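Putative glycyl-glycine endopeptidase lytM (Ruminococcus gnavus, PDB 3NYY) probably acts as a metalloendopeptidase of the M23 family, which includes enzymes such as LytM and lysostaphin that cut peptide bonds in bacterial cell walls. Local coordinates at residues P22-M27 with G42-A47; C84-N89 with T169-Y174; G197-S202 with F213-H218. One frame throughout, in Å; residues are numbered along the deposited sequence. Where two conformers were deposited one is given.

Overall arrangement
The three contacts follow one another along the chain, each closing before the next opens. Interaction 1 lies within the helical N-terminal region, where helix 37-48 packs against the start of helix 25-31. Interaction 2, its centre about 17 Å away, joins helix 77-88 of that region to the sheet of the M23 peptidase through strand 172-178; Cys84 and Trp88 touch residues of interaction 1. Interaction 3 is centred about 23 Å beyond interaction 2 and reaches the neighbouring strand 216-225 of the same sheet, Tyr174 packing on His218. Centres 1 and 3 are about 32 Å apart, across the chain's centre, so interaction 2 bridges the helical and peptidase parts.

Interaction 1: P22-M27 with G42-A47; sequences PVSETM and GLYWMA
Trp45 and Pro22 are joined by a direct hydrogen bond between segments 22-27 and 42-47. Trp45 NE1 donates to the backbone O of Pro22 over 2.8 Å, and the N-H...O angle of 171° shows the bond to be almost straight. The acceptor sits in the indole plane, at the ring edge, whereas the donor stands above the plane of the Pro22 carbonyl and so uses neither lone pair squarely.

A second polar link runs through water. Water 1 lies 2.5 Å from Ser24 OG and donates to Tyr44 OH over 3.0 Å. The phenol has a further hydrogen-bond partner in Glu51 OE2, an atom that is also bonded to Ser24 N, so one carboxylate oxygen serves both segments.

Ser24 is the N-cap of helix 25-31. Ser24 OG stands between the backbone N and the carbonyl carbon (chi1 68°), a torsion that brings it within 3.1 Å of Met27 N, from which it accepts the capping bond. The same hydroxyl therefore meets both the first turn of the helix and the water.

Met27 and Tyr44 form a Met-aromatic contact: in the conformer described, one of two deposited, CG of selenomethionine Met27 lies over one face of the Tyr44 ring, 4.0 Å from its centroid and close to the normal. Met27 SE follows over the same face at 4.3 Å from the Tyr44 ring centroid, and the bends at chi2 and chi3 carry CE to 3.6 Å from Tyr44 CD1. Phe64 of helix 61-71 also packs on Met27.

Apolar groups also touch the indole. Val23 CG2 approaches Trp45 CZ2 at 3.9 Å, oblique to the ring, while Pro22 CD stands off the plane near NE1 and CE2, across it from Val23 CG2. Phe50 adds a stacked ring to Trp45.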
loop_
_atom_site.group_PDB
_atom_site.type_symbol
_atom_site.label_atom_id
_atom_site.label_comp_id
_atom_site.label_asym_id
_atom_site.label_seq_id
_atom_site.Cartn_x
_atom_site.Cartn_y
_atom_site.Cartn_z
ATOM N N PRO A 22 -2.648 16.078 5.853
ATOM C CA PRO A 22 -2.913 15.270 7.070
ATOM C C PRO A 22 -4.396 15.354 7.454
ATOM O O PRO A 22 -4.848 16.403 7.875
ATOM C CB PRO A 22 -2.024 15.927 8.107
ATOM C CG PRO A 22 -1.803 17.306 7.654
ATOM C CD PRO A 22 -1.886 17.294 6.159
ATOM N N VAL A 23 -5.111 14.239 7.377
ATOM C CA VAL A 23 -6.558 14.220 7.675
ATOM C C VAL A 23 -6.840 13.049 8.601
ATOM O O VAL A 23 -6.716 11.887 8.188
ATOM C CB VAL A 23 -7.371 14.117 6.388
ATOM C CG1 VAL A 23 -8.870 14.138 6.702
ATOM C CG2 VAL A 23 -7.003 15.275 5.419
ATOM N N SER A 24 -7.185 13.369 9.841
ATOM C CA SER A 24 -7.599 12.398 10.844
ATOM C C SER A 24 -8.851 11.620 10.472
ATOM O O SER A 24 -9.626 12.019 9.632
ATOM C CB SER A 24 -7.926 13.129 12.144
ATOM O OG SER A 24 -9.100 13.959 12.023
ATOM N N GLU A 25 -9.084 10.498 11.134
ATOM C CA GLU A 25 -10.304 9.733 10.812
ATOM C C GLU A 25 -11.590 10.520 11.166
ATOM O O GLU A 25 -12.586 10.430 10.439
ATOM C CB GLU A 25 -10.279 8.312 11.435
ATOM C CG GLU A 25 -9.236 7.331 10.783
ATOM C CD GLU A 25 -9.307 7.225 9.217
ATOM O OE1 GLU A 25 -10.420 7.106 8.645
ATOM O OE2 GLU A 25 -8.229 7.255 8.549
ATOM N N THR A 26 -11.554 11.305 12.242
ATOM C CA THR A 26 -12.685 12.190 12.619
ATOM C C THR A 26 -13.033 13.127 11.470
ATOM O O THR A 26 -14.195 13.274 11.070
ATOM C CB THR A 26 -12.347 13.012 13.887
ATOM O OG1 THR A 26 -12.220 12.098 14.980
ATOM C CG2 THR A 26 -13.427 14.040 14.220
HETATM N N MSE A 27 -11.994 13.749 10.912
HETATM C CA MSE A 27 -12.169 14.634 9.775
HETATM C C MSE A 27 -12.596 13.864 8.510
HETATM O O MSE A 27 -13.382 14.369 7.723
HETATM C CB MSE A 27 -10.879 15.448 9.573
HETATM C CG MSE A 27 -11.021 16.662 8.716
HETATM SE SE MSE A 27 -12.406 17.863 9.326
HETATM C CE MSE A 27 -12.330 17.532 11.192
ATOM N N GLY A 42 -9.365 22.991 4.693
ATOM C CA GLY A 42 -8.506 24.158 4.779
ATOM C C GLY A 42 -8.626 24.854 6.126
ATOM O O GLY A 42 -7.624 25.237 6.713
ATOM N N LEU A 43 -9.866 24.990 6.595
ATOM C CA LEU A 43 -10.121 25.589 7.919
ATOM C C LEU A 43 -9.590 24.733 9.058
ATOM O O LEU A 43 -9.052 25.241 10.033
ATOM C CB LEU A 43 -11.612 25.876 8.084
ATOM C CG LEU A 43 -12.109 27.017 7.182
ATOM C CD1 LEU A 43 -13.661 27.018 7.117
ATOM C CD2 LEU A 43 -11.582 28.374 7.605
ATOM N N TYR A 44 -9.757 23.437 8.932
ATOM C CA TYR A 44 -9.238 22.476 9.868
ATOM C C TYR A 44 -7.735 22.586 9.991
ATOM O O TYR A 44 -7.212 22.626 11.128
ATOM C CB TYR A 44 -9.664 21.088 9.422
ATOM C CG TYR A 44 -9.046 19.974 10.183
ATOM C CD1 TYR A 44 -9.497 19.656 11.461
ATOM C CD2 TYR A 44 -8.032 19.202 9.630
ATOM C CE1 TYR A 44 -8.949 18.602 12.177
ATOM C CE2 TYR A 44 -7.472 18.135 10.354
ATOM C CZ TYR A 44 -7.943 17.851 11.628
ATOM O OH TYR A 44 -7.390 16.831 12.338
ATOM N N TRP A 45 -7.041 22.694 8.850
ATOM C CA TRP A 45 -5.579 22.861 8.893
ATOM C C TRP A 45 -5.146 24.165 9.527
ATOM O O TRP A 45 -4.145 24.213 10.256
ATOM C CB TRP A 45 -4.953 22.687 7.530
ATOM C CG TRP A 45 -5.044 21.263 6.998
ATOM C CD1 TRP A 45 -4.966 20.090 7.740
ATOM C CD2 TRP A 45 -5.228 20.865 5.628
ATOM N NE1 TRP A 45 -5.098 19.007 6.903
ATOM C CE2 TRP A 45 -5.259 19.448 5.610
ATOM C CE3 TRP A 45 -5.381 21.569 4.427
ATOM C CZ2 TRP A 45 -5.425 18.712 4.421
ATOM C CZ3 TRP A 45 -5.564 20.857 3.238
ATOM C CH2 TRP A 45 -5.599 19.439 3.248
HETATM N N MSE A 46 -5.854 25.259 9.227
HETATM C CA MSE A 46 -5.522 26.523 9.851
HETATM C C MSE A 46 -5.728 26.502 11.350
HETATM O O MSE A 46 -4.858 26.956 12.099
HETATM C CB MSE A 46 -6.342 27.670 9.215
HETATM C CG MSE A 46 -5.848 28.099 7.844
HETATM SE SE MSE A 46 -4.082 28.839 7.839
HETATM C CE MSE A 46 -3.104 27.603 6.941
ATOM N N ALA A 47 -6.839 25.938 11.794
ATOM C CA ALA A 47 -7.189 25.954 13.205
ATOM C C ALA A 47 -6.283 25.014 14.012
ATOM O O ALA A 47 -6.100 25.258 15.201
ATOM C CB ALA A 47 -8.655 25.567 13.395
HETATM O O HOH W 1 -9.630 15.491 13.895
#

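Interaction 2: C84-N89 with T169-Y174; sequences CRAIWN and TGAYFY. With SO4 (sulfate ion), chain F.
Thr169 meets Ala86 through its methyl group because of its first torsion: with chi1 at -52°, OG1 sits beside the backbone N and CG2 extends to 3.6 Å from Ala86 CA, resting on the helix backbone between Arg85 and Ala86. OG1 is hydrogen-bonded to Asp90 OD1. Phe173 has CG opposite its carbonyl carbon (chi1 -75°), which swings the ring back toward the helix; the carbonyl oxygens of Ala86 and Ile87 both lie near its edge, with Ile87 O 4.1 Å from Phe173 CZ.

Ala171 CB approaches Ala86 O at 3.3 Å. The carbonyl of Ala86 is also bridged to segment 169-174 by water 2, which donates to Ala86 O over 2.7 Å and accepts from Ala171 N over 2.9 Å. Leu223 of strand 216-225 touches Ala86, Ile87 and Ala171. The contact thus docks the part of helix 77-88 at residues 84-88, in the LytM N-terminal region, onto the peptidase sheet at the start of strand 172-178.

Arg85 meets Thr169 CG2 with its carbonyl carbon and CB; its extended chain then leads off to a sulfate, probably from the crystallisation liquor. O1 lies at the guanidinium edge, taking bonds from Arg85 NH1 at 3.0 Å and from Arg85 NH2 at 2.9 Å, while NH1 also donates to O2; NH2 has a salt bridge with Asp36 as well, and Trp77 NE1 bonds the sulfate too. A leucine here would probably leave Asp36 without this charged mate and the sulfate without three of its bonds.

No direct hydrogen bond crosses, which implies an interface held by methyl and ring-edge contacts on the helix backbone, the Ala86-Ala171 methyl pair and a bridging water, while the charge of Arg85 is met away from the other segment, by the sulfate and Asp36.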
loop_
_atom_site.group_PDB
_atom_site.type_symbol
_atom_site.label_atom_id
_atom_site.label_comp_id
_atom_site.label_asym_id
_atom_site.label_seq_id
_atom_site.Cartn_x
_atom_site.Cartn_y
_atom_site.Cartn_z
ATOM N N CYS A 84 -6.961 24.316 -1.715
ATOM C CA CYS A 84 -7.694 23.253 -1.029
ATOM C C CYS A 84 -8.870 22.779 -1.894
ATOM O O CYS A 84 -9.039 21.566 -2.073
ATOM C CB CYS A 84 -8.205 23.708 0.319
ATOM S SG CYS A 84 -6.904 24.167 1.499
ATOM N N ARG A 85 -9.654 23.708 -2.432
ATOM C CA ARG A 85 -10.783 23.313 -3.277
ATOM C C ARG A 85 -10.345 22.649 -4.593
ATOM O O ARG A 85 -11.014 21.747 -5.106
ATOM C CB ARG A 85 -11.680 24.514 -3.556
ATOM C CG ARG A 85 -12.476 25.001 -2.330
ATOM C CD ARG A 85 -13.306 26.163 -2.766
ATOM N NE ARG A 85 -14.148 26.620 -1.672
ATOM C CZ ARG A 85 -14.266 27.870 -1.240
ATOM N NH1 ARG A 85 -13.608 28.875 -1.801
ATOM N NH2 ARG A 85 -15.087 28.127 -0.217
ATOM N N ALA A 86 -9.181 23.042 -5.119
ATOM C CA ALA A 86 -8.682 22.439 -6.365
ATOM C C ALA A 86 -8.437 20.930 -6.143
ATOM O O ALA A 86 -8.660 20.141 -7.056
ATOM C CB ALA A 86 -7.394 23.121 -6.820
ATOM N N ILE A 87 -7.963 20.520 -4.962
ATOM C CA ILE A 87 -7.735 19.115 -4.645
ATOM C C ILE A 87 -9.047 18.372 -4.369
ATOM O O ILE A 87 -9.237 17.252 -4.830
ATOM C CB ILE A 87 -6.789 18.951 -3.456
ATOM C CG1 ILE A 87 -5.427 19.534 -3.802
ATOM C CG2 ILE A 87 -6.580 17.466 -2.979
ATOM C CD1 ILE A 87 -4.570 19.725 -2.559
ATOM N N TRP A 88 -9.920 19.006 -3.586
ATOM C CA TRP A 88 -11.052 18.313 -2.939
ATOM C C TRP A 88 -12.373 18.490 -3.666
ATOM O O TRP A 88 -13.148 17.541 -3.710
ATOM C CB TRP A 88 -11.224 18.747 -1.467
ATOM C CG TRP A 88 -10.131 18.232 -0.617
ATOM C CD1 TRP A 88 -8.892 18.763 -0.510
ATOM C CD2 TRP A 88 -10.156 17.049 0.190
ATOM N NE1 TRP A 88 -8.115 17.962 0.345
ATOM C CE2 TRP A 88 -8.881 16.921 0.783
ATOM C CE3 TRP A 88 -11.118 16.085 0.466
ATOM C CZ2 TRP A 88 -8.555 15.871 1.625
ATOM C CZ3 TRP A 88 -10.800 15.052 1.378
ATOM C CH2 TRP A 88 -9.528 14.942 1.920
ATOM N N ASN A 89 -12.653 19.664 -4.231
ATOM C CA ASN A 89 -14.030 19.990 -4.611
ATOM C C ASN A 89 -14.524 19.466 -5.955
ATOM O O ASN A 89 -15.754 19.432 -6.194
ATOM C CB ASN A 89 -14.276 21.495 -4.511
ATOM C CG ASN A 89 -14.442 21.965 -3.082
ATOM O OD1 ASN A 89 -13.844 21.409 -2.161
ATOM N ND2 ASN A 89 -15.284 22.975 -2.892
ATOM N N THR A 169 -11.403 23.584 -11.209
ATOM C CA THR A 169 -10.859 24.393 -10.126
ATOM C C THR A 169 -9.342 24.571 -10.207
ATOM O O THR A 169 -8.776 25.402 -9.477
ATOM C CB THR A 169 -11.349 23.888 -8.750
ATOM O OG1 THR A 169 -12.787 23.785 -8.786
ATOM C CG2 THR A 169 -10.971 24.876 -7.608
ATOM N N GLY A 170 -8.696 23.818 -11.114
ATOM C CA GLY A 170 -7.316 24.077 -11.507
ATOM C C GLY A 170 -6.281 22.994 -11.256
ATOM O O GLY A 170 -5.125 23.133 -11.657
ATOM N N ALA A 171 -6.668 21.939 -10.584
ATOM C CA ALA A 171 -5.719 20.860 -10.364
ATOM C C ALA A 171 -5.542 19.993 -11.605
ATOM O O ALA A 171 -6.415 19.900 -12.457
ATOM C CB ALA A 171 -6.139 19.977 -9.172
ATOM N N TYR A 172 -4.361 19.388 -11.695
ATOM C CA TYR A 172 -4.024 18.456 -12.770
ATOM C C TYR A 172 -4.048 17.055 -12.156
ATOM O O TYR A 172 -3.276 16.757 -11.244
ATOM C CB TYR A 172 -2.641 18.792 -13.293
ATOM C CG TYR A 172 -2.141 17.898 -14.399
ATOM C CD1 TYR A 172 -1.417 16.787 -14.100
ATOM C CD2 TYR A 172 -2.265 18.245 -15.727
ATOM C CE1 TYR A 172 -0.916 15.949 -15.094
ATOM C CE2 TYR A 172 -1.743 17.418 -16.729
ATOM C CZ TYR A 172 -1.056 16.297 -16.396
ATOM O OH TYR A 172 -0.507 15.463 -17.367
ATOM N N PHE A 173 -4.932 16.202 -12.675
ATOM C CA PHE A 173 -5.037 14.811 -12.250
ATOM C C PHE A 173 -4.291 13.937 -13.236
ATOM O O PHE A 173 -4.570 13.964 -14.432
ATOM C CB PHE A 173 -6.521 14.426 -12.155
ATOM C CG PHE A 173 -7.199 15.009 -10.948
ATOM C CD1 PHE A 173 -7.541 16.354 -10.864
ATOM C CD2 PHE A 173 -7.455 14.190 -9.859
ATOM C CE1 PHE A 173 -8.117 16.861 -9.678
ATOM C CE2 PHE A 173 -8.038 14.664 -8.721
ATOM C CZ PHE A 173 -8.367 16.012 -8.613
ATOM N N TYR A 174 -3.343 13.149 -12.720
ATOM C CA TYR A 174 -2.405 12.389 -13.504
ATOM C C TYR A 174 -2.654 10.921 -13.340
ATOM O O TYR A 174 -2.657 10.454 -12.215
ATOM C CB TYR A 174 -0.997 12.760 -13.001
ATOM C CG TYR A 174 0.181 12.015 -13.596
ATOM C CD1 TYR A 174 0.534 12.179 -14.931
ATOM C CD2 TYR A 174 0.963 11.173 -12.822
ATOM C CE1 TYR A 174 1.643 11.503 -15.439
ATOM C CE2 TYR A 174 2.065 10.538 -13.338
ATOM C CZ TYR A 174 2.406 10.709 -14.648
ATOM O OH TYR A 174 3.506 10.046 -15.192
HETATM S S SO4 F . -14.548 31.941 -0.132
HETATM O O1 SO4 F . -14.048 30.713 0.497
HETATM O O2 SO4 F . -14.112 31.979 -1.524
HETATM O O3 SO4 F . -15.994 31.950 -0.040
HETATM O O4 SO4 F . -13.931 33.033 0.626
HETATM O O HOH W 2 -9.226 21.107 -9.490
#

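Interaction 3: G197-S202 with F213-H218; sequences GYMGDS and FPVHLH
Met199 and Val215 cross obliquely, the selenium of selenomethionine Met199 lying 3.7 Å from Val215 CG1. Met199 CG rests on the backbone, 3.5 Å from His216 C, and CE, bent round at chi3, reaches Leu217, whose side chain crosses at about a right angle. Asp201 crosses Val215 obliquely, on the CG2 branch.

Phe213 is oriented by a chi1 of 47°, which carries its ring under the backbone of segment 197-202. Asp201 O stands 3.4 Å above the plane of the Phe213 ring, offset toward the rim, while Ser202 O approaches the ring edge, 3.0 Å from Phe213 CZ. His177 meets this ring edge-to-face and is hydrogen-bonded through ND1 to Ser202 O.

CB of His216 points away from segment 197-202; Phe213 CD1 and Pro214 O lie at its ring edge. His216 ND1 donates to Pro214 O over 2.9 Å at 168°, which holds the ring's rotation, and Phe115 of the second subunit packs edge-to-face on it.

One backbone bond crosses: His216 N donates to Gly200 O over 3.1 Å. Water 3 links Gly200 N with His216 O, and water 4 donates to Asp201 OD2 and Phe213 O.

The sequence from His216 to His218 fits the His-x-His motif of M23 peptidases, and His218 ND1 is hydrogen-bonded to Asp129 OD1. The direct bond and water 3 thus serve polar backbone atoms of Gly200 and His216, while Met199 and Val215 pack apolar groups alongside.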
loop_
_atom_site.group_PDB
_atom_site.type_symbol
_atom_site.label_atom_id
_atom_site.label_comp_id
_atom_site.label_asym_id
_atom_site.label_seq_id
_atom_site.Cartn_x
_atom_site.Cartn_y
_atom_site.Cartn_z
ATOM N N GLY A 197 -9.196 4.996 -19.832
ATOM C CA GLY A 197 -8.383 3.902 -20.348
ATOM C C GLY A 197 -8.516 2.723 -19.400
ATOM O O GLY A 197 -9.471 2.668 -18.631
ATOM N N TYR A 198 -7.587 1.775 -19.506
ATOM C CA TYR A 198 -7.586 0.580 -18.664
ATOM C C TYR A 198 -6.296 0.483 -17.942
ATOM O O TYR A 198 -5.217 0.775 -18.495
ATOM C CB TYR A 198 -7.828 -0.709 -19.470
ATOM C CG TYR A 198 -9.247 -0.729 -20.001
ATOM C CD1 TYR A 198 -9.560 -0.061 -21.192
ATOM C CD2 TYR A 198 -10.260 -1.359 -19.300
ATOM C CE1 TYR A 198 -10.857 -0.049 -21.667
ATOM C CE2 TYR A 198 -11.564 -1.339 -19.778
ATOM C CZ TYR A 198 -11.853 -0.687 -20.939
ATOM O OH TYR A 198 -13.173 -0.688 -21.399
HETATM N N MSE A 199 -6.417 0.078 -16.674
HETATM C CA MSE A 199 -5.274 -0.059 -15.767
HETATM C C MSE A 199 -4.254 -1.028 -16.372
HETATM O O MSE A 199 -4.627 -2.106 -16.866
HETATM C CB MSE A 199 -5.724 -0.599 -14.439
HETATM C CG MSE A 199 -4.663 -0.562 -13.375
HETATM SE SE MSE A 199 -5.149 -1.538 -11.780
HETATM C CE MSE A 199 -6.392 -0.303 -11.116
ATOM N N GLY A 200 -2.974 -0.670 -16.337
ATOM C CA GLY A 200 -1.951 -1.545 -16.887
ATOM C C GLY A 200 -0.683 -1.657 -16.062
ATOM O O GLY A 200 -0.669 -1.377 -14.859
ATOM N N ASP A 201 0.376 -2.090 -16.753
ATOM C CA ASP A 201 1.708 -2.181 -16.190
ATOM C C ASP A 201 2.739 -1.617 -17.121
ATOM O O ASP A 201 3.878 -2.098 -17.181
ATOM C CB ASP A 201 2.017 -3.629 -15.785
ATOM C CG ASP A 201 1.938 -4.630 -16.939
ATOM O OD1 ASP A 201 1.825 -4.228 -18.136
ATOM O OD2 ASP A 201 1.992 -5.854 -16.630
ATOM N N SER A 202 2.346 -0.573 -17.842
ATOM C CA SER A 202 3.212 0.046 -18.827
ATOM C C SER A 202 4.215 0.979 -18.187
ATOM O O SER A 202 3.908 1.703 -17.236
ATOM C CB SER A 202 2.393 0.762 -19.897
ATOM O OG SER A 202 1.718 1.928 -19.390
ATOM N N PHE A 213 6.435 -4.420 -14.079
ATOM C CA PHE A 213 6.018 -4.275 -12.683
ATOM C C PHE A 213 4.558 -4.646 -12.572
ATOM O O PHE A 213 3.952 -4.899 -13.584
ATOM C CB PHE A 213 6.287 -2.857 -12.208
ATOM C CG PHE A 213 5.818 -1.804 -13.151
ATOM C CD1 PHE A 213 4.486 -1.465 -13.205
ATOM C CD2 PHE A 213 6.728 -1.126 -13.964
ATOM C CE1 PHE A 213 4.047 -0.485 -14.074
ATOM C CE2 PHE A 213 6.318 -0.136 -14.818
ATOM C CZ PHE A 213 4.974 0.184 -14.873
ATOM N N PRO A 214 4.025 -4.800 -11.336
ATOM C CA PRO A 214 2.627 -5.187 -11.160
ATOM C C PRO A 214 1.631 -4.197 -11.746
ATOM O O PRO A 214 1.909 -2.997 -11.870
ATOM C CB PRO A 214 2.436 -5.182 -9.638
ATOM C CG PRO A 214 3.812 -5.350 -9.085
ATOM C CD PRO A 214 4.688 -4.588 -10.029
ATOM N N VAL A 215 0.472 -4.724 -12.074
ATOM C CA VAL A 215 -0.603 -3.898 -12.614
ATOM C C VAL A 215 -1.148 -3.007 -11.494
ATOM O O VAL A 215 -1.501 -3.471 -10.405
ATOM C CB VAL A 215 -1.704 -4.763 -13.236
ATOM C CG1 VAL A 215 -2.958 -3.950 -13.578
ATOM C CG2 VAL A 215 -1.162 -5.463 -14.514
ATOM N N HIS A 216 -1.180 -1.705 -11.773
ATOM C CA HIS A 216 -1.678 -0.717 -10.863
ATOM C C HIS A 216 -1.923 0.575 -11.595
ATOM O O HIS A 216 -1.349 0.834 -12.676
ATOM C CB HIS A 216 -0.665 -0.458 -9.729
ATOM C CG HIS A 216 0.570 0.277 -10.133
ATOM N ND1 HIS A 216 1.561 -0.255 -10.939
ATOM C CD2 HIS A 216 0.982 1.527 -9.803
ATOM C CE1 HIS A 216 2.505 0.664 -11.117
ATOM N NE2 HIS A 216 2.193 1.743 -10.416
ATOM N N LEU A 217 -2.796 1.384 -11.001
ATOM C CA LEU A 217 -2.956 2.774 -11.455
ATOM C C LEU A 217 -2.114 3.660 -10.561
ATOM O O LEU A 217 -2.288 3.656 -9.338
ATOM C CB LEU A 217 -4.395 3.267 -11.295
ATOM C CG LEU A 217 -4.604 4.749 -11.589
ATOM C CD1 LEU A 217 -4.265 5.174 -13.088
ATOM C CD2 LEU A 217 -6.063 5.157 -11.224
ATOM N N HIS A 218 -1.182 4.417 -11.143
ATOM C CA HIS A 218 -0.539 5.474 -10.368
ATOM C C HIS A 218 -1.355 6.748 -10.568
ATOM O O HIS A 218 -1.539 7.197 -11.717
ATOM C CB HIS A 218 0.924 5.694 -10.772
ATOM C CG HIS A 218 1.523 6.886 -10.116
ATOM N ND1 HIS A 218 2.101 6.817 -8.864
ATOM C CD2 HIS A 218 1.565 8.189 -10.493
ATOM C CE1 HIS A 218 2.490 8.039 -8.507
ATOM N NE2 HIS A 218 2.208 8.885 -9.487
HETATM O O HOH W 3 -2.662 1.900 -14.872
HETATM O O HOH W 4 2.434 -7.126 -14.390
#